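Local structure of HmuY protein (Prevotella intermedia, 6R2H) at residues K95-L99 with N164-I168. The protein probably binds heme as a hemophore-like member of the HmuY family, serving heme acquisition by the bacterium. Sequence-based numbering, arbitrary orientation.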
loop_
_atom_site.group_PDB
_atom_site.type_symbol
_atom_site.label_atom_id
_atom_site.label_comp_id
_atom_site.label_asym_id
_atom_site.label_seq_id
_atom_site.Cartn_x
_atom_site.Cartn_y
_atom_site.Cartn_z
ATOM N N LYS A 95 4.550 17.959 15.291
ATOM C CA LYS A 95 5.394 17.819 16.462
ATOM C C LYS A 95 6.585 16.915 16.148
ATOM O O LYS A 95 7.217 16.407 17.074
ATOM C CB LYS A 95 4.577 17.331 17.660
ATOM C CG LYS A 95 3.925 18.418 18.508
ATOM C CD LYS A 95 3.272 17.910 19.798
ATOM C CE LYS A 95 4.256 17.459 20.864
ATOM N NZ LYS A 95 3.593 17.101 22.145
ATOM N N ILE A 96 6.893 16.715 14.854
ATOM C CA ILE A 96 8.005 15.842 14.488
ATOM C C ILE A 96 8.598 16.247 13.140
ATOM O O ILE A 96 7.856 16.486 12.185
ATOM C CB ILE A 96 7.573 14.359 14.527
ATOM C CG1 ILE A 96 8.756 13.431 14.242
ATOM C CG2 ILE A 96 6.382 14.099 13.606
ATOM C CD1 ILE A 96 8.567 12.020 14.747
ATOM N N ASN A 97 9.940 16.278 13.059
ATOM C CA ASN A 97 10.628 16.800 11.884
ATOM C C ASN A 97 11.858 15.977 11.518
ATOM O O ASN A 97 12.570 16.321 10.583
ATOM C CB ASN A 97 11.036 18.263 12.058
ATOM C CG ASN A 97 9.916 19.214 11.705
ATOM O OD1 ASN A 97 9.645 19.452 10.523
ATOM N ND2 ASN A 97 9.261 19.749 12.725
ATOM N N ALA A 98 12.102 14.906 12.274
ATOM C CA ALA A 98 13.135 13.947 11.930
ATOM C C ALA A 98 12.641 12.554 12.309
ATOM O O ALA A 98 11.738 12.417 13.137
ATOM C CB ALA A 98 14.414 14.301 12.648
ATOM N N LEU A 99 13.248 11.531 11.695
ATOM C CA LEU A 99 12.950 10.139 11.978
ATOM C C LEU A 99 13.545 9.754 13.330
ATOM O O LEU A 99 14.706 10.054 13.605
ATOM C CB LEU A 99 13.567 9.292 10.865
ATOM C CG LEU A 99 12.683 9.047 9.649
ATOM C CD1 LEU A 99 12.340 10.348 8.956
ATOM C CD2 LEU A 99 13.382 8.111 8.690
ATOM N N ASN A 164 16.779 9.473 1.191
ATOM C CA ASN A 164 15.631 10.319 1.477
ATOM C C ASN A 164 14.802 9.659 2.575
ATOM O O ASN A 164 15.002 8.489 2.914
ATOM C CB ASN A 164 14.747 10.551 0.250
ATOM C CG ASN A 164 15.481 11.220 -0.886
ATOM O OD1 ASN A 164 16.384 12.027 -0.650
ATOM N ND2 ASN A 164 15.090 10.895 -2.107
ATOM N N ALA A 165 13.871 10.434 3.131
ATOM C CA ALA A 165 13.053 9.950 4.222
ATOM C C ALA A 165 11.716 10.685 4.189
ATOM O O ALA A 165 11.591 11.715 3.516
ATOM C CB ALA A 165 13.791 10.159 5.525
ATOM N N ALA A 166 10.720 10.142 4.905
ATOM C CA ALA A 166 9.433 10.815 4.991
ATOM C C ALA A 166 8.709 10.512 6.301
ATOM O O ALA A 166 8.907 9.468 6.923
ATOM C CB ALA A 166 8.587 10.442 3.800
ATOM N N LEU A 167 7.839 11.445 6.689
ATOM C CA LEU A 167 6.964 11.285 7.837
ATOM C C LEU A 167 5.530 11.481 7.354
ATOM O O LEU A 167 5.184 12.549 6.841
ATOM C CB LEU A 167 7.337 12.344 8.880
ATOM C CG LEU A 167 8.761 12.292 9.440
ATOM C CD1 LEU A 167 9.079 13.610 10.125
ATOM C CD2 LEU A 167 8.918 11.135 10.422
ATOM N N ILE A 168 4.702 10.442 7.509
ATOM C CA ILE A 168 3.411 10.368 6.839
ATOM C C ILE A 168 2.322 10.157 7.890
ATOM O O ILE A 168 2.443 9.278 8.743
ATOM C CB ILE A 168 3.408 9.230 5.782
ATOM C CG1 ILE A 168 4.540 9.368 4.760
ATOM C CG2 ILE A 168 2.052 9.051 5.111
ATOM C CD1 ILE A 168 4.851 8.085 4.023
#
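Leu99 and Leu167 meet through their branch ends, Leu99 CD1 lying 3.8 Å from Leu167 CD2. The same Leu99 CD1 is 3.7 Å from Ala165 CB, and Leu99 CD2 is 3.8 Å from that methyl, so both branches of the leucine rest on the alanine. Leu99 CG lies roughly anti to its own carbonyl carbon (chi1 -89°), and this torsion, together with chi2, turns the end of the side chain nearer the strand. Leu167 uses its other branch on the loop backbone: Leu167 CD1 sits 3.7 Å from Ile96 O. Ile96 CG1 approaches Leu167 CD1 more loosely, at 4.1 Å. No hydrogen bond joins the two segments, and the 7.4 Å between Leu99 CA and Leu167 CA fits packing through side chains rather than strand pairing. Further out, Lys188 NZ is hydrogen-bonded to Ile96 O, and the Lys188 backbone pairs with Leu167, tying the loop to the adjacent strand. Ala157 and Ile190, on the two strands flanking 165-174, also touch Leu99. The arrangement is apolar packing of the 88-104 connection against one face of the large antiparallel sheet in this all-beta HmuY-family fold.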